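Local coordinates for ADP-ribosylation factor-binding protein GGA2 (Saccharomyces cerevisiae, PDB 3MNM) that may help regulate membrane traffic through the trans-Golgi network, binding ARF1 and ARF2, with its GAE domain recognising the accessory proteins Ent3 and Ent5, at residues T11-F23 / W101-E114. Sequence-based numbering, arbitrary orientation.
Sequences TLVNQSPNLKIEF and WKVNYSVNSTQAEE
Ser16 OG meets Glu114 OE2 at 2.6 Å, approaching from above the carboxylate plane, 52° out of it. Tyr105 OH also donates to OE2, at a distance too short (2.5 Å) to be trusted as a sign of unusual strength. The other oxygen, Glu114 OE1, accepts a hydrogen bond from a water that also donates to Leu19 O and accepts from Asn14 ND2. Asn18 adds a weak bond, ND2 to Tyr105 OH at 3.4 Å, its amide nearly perpendicular to the ring. Deeper in, Leu19 CD2 touches both Val103 CG1 and Tyr105 CE1 (3.8 Å), and Ile21 CD1 makes a CH-pi contact over a face of the Trp101 six-membered ring, 4.1 Å from its centroid. Asn14 CB packs 3.5 Å from Trp101 CZ2, while a second water joins Trp101 NE1 to Val13 O. Chi1 of 75° sets Ser16 OG where it accepts from Asn18 N and Leu19 N, an ST turn and ST motif consistent with bracing the turn. A classic bulge, Val13 and Asn14 opposite Ile21, lets both side chains face the other sheet. Two hairpins, one from each sheet of the Ig-like beta sandwich, thus enclose an apolar interior; at its border, hydroxyl and water donors would probably stabilise Glu114's negative charge.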
ATOM      1  N   THR A  11       0.704   2.594  -9.782  1.00 22.29           N
ATOM      2  CA  THR A  11       2.003   3.147  -9.471  1.00 20.32           C
ATOM      3  C   THR A  11       2.743   2.152  -8.596  1.00 25.27           C
ATOM      4  O   THR A  11       2.184   1.633  -7.618  1.00 20.69           O
ATOM      5  CB  THR A  11       1.887   4.499  -8.735  1.00 26.66           C
ATOM      6  OG1 THR A  11       1.021   5.377  -9.473  1.00 34.03           O
ATOM      7  CG2 THR A  11       3.247   5.138  -8.598  1.00 28.65           C
ATOM      8  N   LEU A  12       3.990   1.863  -8.956  1.00 18.19           N
ATOM      9  CA  LEU A  12       4.808   0.972  -8.146  0.60 18.03           C
ATOM     10  C   LEU A  12       5.309   1.721  -6.923  1.00 20.77           C
ATOM     11  O   LEU A  12       5.849   2.826  -7.025  1.00 21.71           O
ATOM     12  CB  LEU A  12       5.990   0.395  -8.931  0.60 19.38           C
ATOM     13  CG  LEU A  12       6.861  -0.544  -8.093  0.60 19.54           C
ATOM     14  CD1 LEU A  12       6.112  -1.842  -7.782  0.60 21.04           C
ATOM     15  CD2 LEU A  12       8.209  -0.846  -8.751  0.60 24.81           C
ATOM     16  N   VAL A  13       5.099   1.124  -5.756  1.00 15.47           N
ATOM     17  CA  VAL A  13       5.552   1.698  -4.504  1.00 13.00           C
ATOM     18  C   VAL A  13       6.837   1.015  -4.075  1.00 16.25           C
ATOM     19  O   VAL A  13       7.805   1.674  -3.729  1.00 16.48           O
ATOM     20  CB  VAL A  13       4.487   1.539  -3.384  1.00 12.96           C
ATOM     21  CG1 VAL A  13       5.023   2.065  -2.063  1.00 12.54           C
ATOM     22  CG2 VAL A  13       3.194   2.267  -3.781  1.00 14.09           C
ATOM     23  N   ASN A  14       6.842  -0.315  -4.070  1.00 12.45           N
ATOM     24  CA  ASN A  14       8.044  -1.046  -3.705  1.00 12.03           C
ATOM     25  C   ASN A  14       8.006  -2.473  -4.212  1.00 21.16           C
ATOM     26  O   ASN A  14       6.936  -3.067  -4.337  1.00 17.90           O
ATOM     27  CB  ASN A  14       8.228  -1.069  -2.189  1.00 13.37           C
ATOM     28  CG  ASN A  14       9.658  -1.359  -1.787  1.00 21.03           C
ATOM     29  OD1 ASN A  14      10.547  -0.557  -2.049  1.00 24.22           O
ATOM     30  ND2 ASN A  14       9.887  -2.509  -1.148  1.00 15.37           N
ATOM     31  N   GLN A  15       9.180  -3.017  -4.502  1.00 15.57           N
ATOM     32  CA  GLN A  15       9.309  -4.441  -4.776  1.00 16.92           C
ATOM     33  C   GLN A  15      10.506  -4.977  -4.020  1.00 18.52           C
ATOM     34  O   GLN A  15      11.626  -4.499  -4.189  1.00 18.87           O
ATOM     35  CB  GLN A  15       9.431  -4.702  -6.272  1.00 16.35           C
ATOM     36  CG  GLN A  15       9.757  -6.140  -6.615  1.00 19.06           C
ATOM     37  CD  GLN A  15       9.501  -6.454  -8.072  1.00 28.44           C
ATOM     38  OE1 GLN A  15       8.704  -5.779  -8.735  1.00 32.09           O
ATOM     39  NE2 GLN A  15      10.173  -7.486  -8.581  1.00 32.82           N
ATOM     40  N   SER A  16      10.264  -5.961  -3.160  1.00 15.03           N
ATOM     41  CA  SER A  16      11.317  -6.577  -2.395  1.00 13.81           C
ATOM     42  C   SER A  16      11.472  -8.009  -2.904  1.00 14.95           C
ATOM     43  O   SER A  16      10.818  -8.385  -3.877  1.00 18.71           O
ATOM     44  CB  SER A  16      10.964  -6.562  -0.904  1.00 17.19           C
ATOM     45  OG  SER A  16       9.973  -7.545  -0.618  1.00 17.18           O
ATOM     46  N   PRO A  17      12.339  -8.802  -2.265  1.00 15.07           N
ATOM     47  CA  PRO A  17      12.463 -10.205  -2.683  1.00 17.43           C
ATOM     48  C   PRO A  17      11.147 -10.961  -2.509  1.00 23.38           C
ATOM     49  O   PRO A  17      10.905 -11.937  -3.220  1.00 19.13           O
ATOM     50  CB  PRO A  17      13.511 -10.769  -1.721  1.00 20.51           C
ATOM     51  CG  PRO A  17      14.318  -9.557  -1.283  1.00 22.12           C
ATOM     52  CD  PRO A  17      13.323  -8.436  -1.230  1.00 17.28           C
ATOM     53  N   ASN A  18      10.304 -10.515  -1.581  1.00 15.58           N
ATOM     54  CA  ASN A  18       9.080 -11.267  -1.258  1.00 14.03           C
ATOM     55  C   ASN A  18       7.776 -10.589  -1.652  1.00 17.37           C
ATOM     56  O   ASN A  18       6.754 -11.260  -1.782  1.00 15.97           O
ATOM     57  CB  ASN A  18       8.995 -11.535   0.241  1.00 15.93           C
ATOM     58  CG  ASN A  18      10.228 -12.198   0.790  1.00 24.18           C
ATOM     59  OD1 ASN A  18      10.699 -13.195   0.250  1.00 24.84           O
ATOM     60  ND2 ASN A  18      10.748 -11.658   1.892  1.00 29.57           N
ATOM     61  N   LEU A  19       7.786  -9.263  -1.799  1.00 13.72           N
ATOM     62  CA  LEU A  19       6.538  -8.511  -1.789  1.00 11.59           C
ATOM     63  C   LEU A  19       6.561  -7.328  -2.738  1.00 15.55           C
ATOM     64  O   LEU A  19       7.494  -6.515  -2.721  1.00 16.64           O
ATOM     65  CB  LEU A  19       6.230  -8.005  -0.365  1.00 10.70           C
ATOM     66  CG  LEU A  19       4.915  -7.236  -0.170  1.00 11.91           C
ATOM     67  CD1 LEU A  19       3.704  -8.170  -0.347  1.00 16.31           C
ATOM     68  CD2 LEU A  19       4.849  -6.543   1.197  1.00 11.64           C
ATOM     69  N   LYS A  20       5.521  -7.235  -3.547  1.00 11.92           N
ATOM     70  CA  LYS A  20       5.332  -6.098  -4.435  1.00 14.16           C
ATOM     71  C   LYS A  20       4.155  -5.259  -3.941  1.00 18.14           C
ATOM     72  O   LYS A  20       3.077  -5.787  -3.691  1.00 15.27           O
ATOM     73  CB  LYS A  20       5.093  -6.588  -5.864  1.00 16.22           C
ATOM     74  CG  LYS A  20       4.748  -5.497  -6.869  1.00 21.01           C
ATOM     75  CD  LYS A  20       4.331  -6.140  -8.196  1.00 25.14           C
ATOM     76  CE  LYS A  20       4.993  -5.510  -9.401  1.00 40.39           C
ATOM     77  NZ  LYS A  20       4.601  -6.243 -10.657  1.00 37.07           N
ATOM     78  N   ILE A  21       4.370  -3.953  -3.774  1.00 12.40           N
ATOM     79  CA  ILE A  21       3.310  -3.052  -3.337  1.00 11.03           C
ATOM     80  C   ILE A  21       3.038  -2.040  -4.428  1.00 16.72           C
ATOM     81  O   ILE A  21       3.971  -1.396  -4.915  1.00 14.92           O
ATOM     82  CB  ILE A  21       3.681  -2.274  -2.044  1.00 10.72           C
ATOM     83  CG1 ILE A  21       4.151  -3.226  -0.931  1.00 12.46           C
ATOM     84  CG2 ILE A  21       2.498  -1.361  -1.612  1.00 11.75           C
ATOM     85  CD1 ILE A  21       4.651  -2.509   0.345  1.00 11.67           C
ATOM     86  N   GLU A  22       1.773  -1.910  -4.817  1.00 11.76           N
ATOM     87  CA  GLU A  22       1.355  -0.913  -5.804  1.00 14.45           C
ATOM     88  C   GLU A  22       0.177  -0.076  -5.303  1.00 17.92           C
ATOM     89  O   GLU A  22      -0.646  -0.557  -4.525  1.00 13.78           O
ATOM     90  CB  GLU A  22       0.958  -1.593  -7.120  1.00 16.01           C
ATOM     91  CG  GLU A  22       2.064  -2.396  -7.771  1.00 15.30           C
ATOM     92  CD  GLU A  22       1.545  -3.278  -8.891  1.00 23.93           C
ATOM     93  OE1 GLU A  22       0.641  -4.102  -8.626  1.00 19.85           O
ATOM     94  OE2 GLU A  22       2.035  -3.151 -10.037  1.00 22.00           O
ATOM     95  N   PHE A  23       0.097   1.178  -5.754  1.00 14.88           N
ATOM     96  CA  PHE A  23      -1.068   2.012  -5.494  1.00 16.70           C
ATOM     97  C   PHE A  23      -1.806   2.283  -6.800  1.00 20.10           C
ATOM     98  O   PHE A  23      -1.184   2.505  -7.840  1.00 19.88           O
ATOM     99  CB  PHE A  23      -0.685   3.383  -4.930  1.00 17.17           C
ATOM    100  CG  PHE A  23      -0.111   3.359  -3.535  1.00 17.98           C
ATOM    101  CD1 PHE A  23       0.602   4.448  -3.063  1.00 16.30           C
ATOM    102  CD2 PHE A  23      -0.288   2.273  -2.702  1.00 19.90           C
ATOM    103  CE1 PHE A  23       1.141   4.451  -1.775  1.00 18.34           C
ATOM    104  CE2 PHE A  23       0.248   2.267  -1.420  1.00 21.72           C
ATOM    105  CZ  PHE A  23       0.960   3.358  -0.957  1.00 21.05           C
ATOM    106  N   TRP A 101       5.194   4.757   4.568  1.00 13.47           N
ATOM    107  CA  TRP A 101       4.520   3.455   4.714  1.00  9.95           C
ATOM    108  C   TRP A 101       5.445   2.449   5.386  1.00 13.61           C
ATOM    109  O   TRP A 101       6.670   2.571   5.354  1.00 13.30           O
ATOM    110  CB  TRP A 101       4.014   2.932   3.361  1.00 11.03           C
ATOM    111  CG  TRP A 101       5.114   2.727   2.350  1.00 10.88           C
ATOM    112  CD1 TRP A 101       5.558   3.627   1.402  1.00 10.91           C
ATOM    113  CD2 TRP A 101       5.926   1.557   2.203  1.00  9.90           C
ATOM    114  NE1 TRP A 101       6.591   3.072   0.679  1.00 12.66           N
ATOM    115  CE2 TRP A 101       6.831   1.803   1.146  1.00 12.24           C
ATOM    116  CE3 TRP A 101       5.970   0.315   2.859  1.00 11.68           C
ATOM    117  CZ2 TRP A 101       7.786   0.865   0.748  1.00 14.88           C
ATOM    118  CZ3 TRP A 101       6.913  -0.623   2.450  1.00 12.46           C
ATOM    119  CH2 TRP A 101       7.812  -0.340   1.404  1.00 14.10           C
ATOM    120  N   LYS A 102       4.843   1.448   6.015  1.00 12.21           N
ATOM    121  CA  LYS A 102       5.597   0.389   6.649  1.00 10.69           C
ATOM    122  C   LYS A 102       4.786  -0.879   6.478  1.00 12.55           C
ATOM    123  O   LYS A 102       3.560  -0.846   6.570  1.00 12.93           O
ATOM    124  CB  LYS A 102       5.772   0.678   8.144  1.00 11.75           C
ATOM    125  CG  LYS A 102       6.474  -0.406   8.887  1.00 17.53           C
ATOM    126  CD  LYS A 102       6.765   0.023  10.317  1.00 24.96           C
ATOM    127  CE  LYS A 102       7.428  -1.097  11.103  1.00 30.98           C
ATOM    128  NZ  LYS A 102       7.686  -0.711  12.516  1.00 41.12           N
ATOM    129  N   VAL A 103       5.466  -1.986   6.226  1.00  9.86           N
ATOM    130  CA  VAL A 103       4.791  -3.275   6.192  1.00  9.83           C
ATOM    131  C   VAL A 103       5.590  -4.293   7.008  1.00 11.76           C
ATOM    132  O   VAL A 103       6.821  -4.332   6.960  1.00 11.65           O
ATOM    133  CB  VAL A 103       4.536  -3.760   4.733  1.00  9.06           C
ATOM    134  CG1 VAL A 103       5.838  -4.174   4.049  1.00  9.35           C
ATOM    135  CG2 VAL A 103       3.510  -4.911   4.711  1.00 10.64           C
ATOM    136  N   ASN A 104       4.875  -5.089   7.796  1.00  7.87           N
ATOM    137  CA  ASN A 104       5.479  -6.182   8.553  1.00  7.99           C
ATOM    138  C   ASN A 104       4.713  -7.429   8.168  1.00  9.87           C
ATOM    139  O   ASN A 104       3.495  -7.376   8.034  1.00 10.22           O
ATOM    140  CB  ASN A 104       5.314  -5.955  10.063  1.00 12.03           C
ATOM    141  CG  ASN A 104       6.202  -4.856  10.581  1.00 12.16           C
ATOM    142  OD1 ASN A 104       5.861  -3.682  10.473  1.00 14.14           O
ATOM    143  ND2 ASN A 104       7.363  -5.226  11.130  1.00 13.78           N
ATOM    144  N   TYR A 105       5.420  -8.531   7.962  1.00  9.76           N
ATOM    145  CA  TYR A 105       4.759  -9.775   7.590  1.00 14.56           C
ATOM    146  C   TYR A 105       5.667 -10.954   7.886  1.00 13.79           C
ATOM    147  O   TYR A 105       6.851 -10.785   8.201  1.00 13.17           O
ATOM    148  CB  TYR A 105       4.359  -9.756   6.105  1.00 10.49           C
ATOM    149  CG  TYR A 105       5.520  -9.582   5.149  1.00 11.31           C
ATOM    150  CD1 TYR A 105       5.936  -8.308   4.762  1.00 12.67           C
ATOM    151  CD2 TYR A 105       6.193 -10.683   4.625  1.00 14.06           C
ATOM    152  CE1 TYR A 105       6.999  -8.134   3.890  1.00 13.50           C
ATOM    153  CE2 TYR A 105       7.258 -10.516   3.740  1.00 17.77           C
ATOM    154  CZ  TYR A 105       7.651  -9.240   3.379  1.00 20.60           C
ATOM    155  OH  TYR A 105       8.715  -9.069   2.515  1.00 17.14           O
ATOM    156  N   SER A 106       5.112 -12.159   7.791  1.00 10.83           N
ATOM    157  CA  SER A 106       5.877 -13.387   7.981  0.70 15.55           C
ATOM    158  C   SER A 106       6.006 -14.133   6.654  1.00 15.53           C
ATOM    159  O   SER A 106       5.040 -14.203   5.890  1.00 13.96           O
ATOM    160  CB  SER A 106       5.155 -14.297   8.988  0.70 14.74           C
ATOM    161  OG  SER A 106       4.725 -13.586  10.134  0.70 12.33           O
ATOM    162  N   VAL A 107       7.178 -14.704   6.389  1.00 16.57           N
ATOM    163  CA  VAL A 107       7.378 -15.548   5.210  1.00 17.24           C
ATOM    164  C   VAL A 107       8.536 -16.511   5.496  1.00 17.90           C
ATOM    165  O   VAL A 107       9.519 -16.134   6.131  1.00 22.23           O
ATOM    166  CB  VAL A 107       7.639 -14.716   3.923  1.00 22.55           C
ATOM    167  CG1 VAL A 107       8.959 -13.955   4.026  1.00 19.88           C
ATOM    168  CG2 VAL A 107       7.634 -15.608   2.685  1.00 23.44           C
ATOM    169  N   ASN A 108       8.404 -17.764   5.065  1.00 23.53           N
ATOM    170  CA  ASN A 108       9.436 -18.772   5.355  1.00 29.41           C
ATOM    171  C   ASN A 108       9.769 -18.926   6.851  1.00 31.35           C
ATOM    172  O   ASN A 108      10.920 -19.164   7.219  1.00 34.37           O
ATOM    173  CB  ASN A 108      10.724 -18.454   4.586  1.00 31.67           C
ATOM    174  CG  ASN A 108      10.509 -18.360   3.087  1.00 30.87           C
ATOM    175  OD1 ASN A 108       9.951 -19.266   2.470  1.00 37.93           O
ATOM    176  ND2 ASN A 108      10.975 -17.266   2.489  1.00 35.13           N
ATOM    177  N   SER A 109       8.767 -18.785   7.711  1.00 24.90           N
ATOM    178  CA  SER A 109       8.976 -18.788   9.162  1.00 27.00           C
ATOM    179  C   SER A 109      10.034 -17.792   9.658  1.00 31.66           C
ATOM    180  O   SER A 109      10.727 -18.047  10.648  1.00 33.11           O
ATOM    181  CB  SER A 109       9.277 -20.202   9.679  1.00 37.86           C
ATOM    182  OG  SER A 109       8.135 -21.037   9.569  1.00 45.00           O
ATOM    183  N   THR A 110      10.149 -16.656   8.975  1.00 24.88           N
ATOM    184  CA  THR A 110      10.967 -15.548   9.459  1.00 21.96           C
ATOM    185  C   THR A 110      10.101 -14.295   9.423  1.00 18.53           C
ATOM    186  O   THR A 110       9.039 -14.298   8.803  1.00 18.93           O
ATOM    187  CB  THR A 110      12.216 -15.322   8.591  1.00 31.64           C
ATOM    188  OG1 THR A 110      11.818 -14.917   7.276  1.00 26.55           O
ATOM    189  CG2 THR A 110      13.047 -16.601   8.501  1.00 31.18           C
ATOM    190  N   GLN A 111      10.547 -13.233  10.085  1.00 18.45           N
ATOM    191  CA  GLN A 111       9.760 -12.007  10.147  1.00 14.38           C
ATOM    192  C   GLN A 111      10.403 -10.939   9.269  1.00 21.14           C
ATOM    193  O   GLN A 111      11.604 -10.695   9.361  1.00 22.83           O
ATOM    194  CB  GLN A 111       9.631 -11.517  11.585  1.00 17.43           C
ATOM    195  CG  GLN A 111       9.159 -12.608  12.556  1.00 24.94           C
ATOM    196  CD  GLN A 111       7.893 -13.290  12.076  1.00 23.32           C
ATOM    197  OE1 GLN A 111       6.946 -12.627  11.654  1.00 20.08           O
ATOM    198  NE2 GLN A 111       7.876 -14.624  12.115  1.00 25.98           N
ATOM    199  N   ALA A 112       9.603 -10.327   8.406  1.00 14.07           N
ATOM    200  CA  ALA A 112      10.135  -9.357   7.454  1.00 17.81           C
ATOM    201  C   ALA A 112       9.516  -7.994   7.692  1.00 15.36           C
ATOM    202  O   ALA A 112       8.432  -7.867   8.257  1.00 13.83           O
ATOM    203  CB  ALA A 112       9.882  -9.806   6.025  1.00 18.41           C
ATOM    204  N   GLU A 113      10.230  -6.960   7.272  1.00 12.86           N
ATOM    205  CA  GLU A 113       9.743  -5.604   7.427  1.00 13.93           C
ATOM    206  C   GLU A 113      10.321  -4.782   6.274  1.00 18.15           C
ATOM    207  O   GLU A 113      11.475  -4.961   5.889  1.00 18.33           O
ATOM    208  CB  GLU A 113      10.211  -5.029   8.761  1.00 17.68           C
ATOM    209  CG  GLU A 113       9.707  -3.630   9.062  1.00 18.23           C
ATOM    210  CD  GLU A 113      10.326  -3.086  10.327  1.00 33.35           C
ATOM    211  OE1 GLU A 113      11.432  -2.505  10.241  1.00 30.34           O
ATOM    212  OE2 GLU A 113       9.726  -3.263  11.404  1.00 28.54           O
ATOM    213  N   GLU A 114       9.492  -3.934   5.686  1.00 14.63           N
ATOM    214  CA  GLU A 114       9.958  -2.988   4.676  1.00 12.08           C
ATOM    215  C   GLU A 114       9.323  -1.645   4.986  1.00 13.68           C
ATOM    216  O   GLU A 114       8.195  -1.587   5.452  1.00 11.69           O
ATOM    217  CB  GLU A 114       9.569  -3.463   3.277  1.00 16.36           C
ATOM    218  CG  GLU A 114      10.232  -4.785   2.901  1.00 20.60           C
ATOM    219  CD  GLU A 114       9.323  -5.714   2.112  1.00 16.91           C
ATOM    220  OE1 GLU A 114       8.237  -5.290   1.692  1.00 18.61           O
ATOM    221  OE2 GLU A 114       9.713  -6.873   1.912  1.00 18.81           O
TER
HETATM  222  O   HOH W   1       8.370   3.624  -1.822  1.00 21.16           O
HETATM  223  O   HOH W   2       7.703  -4.364  -0.945  1.00 17.92           O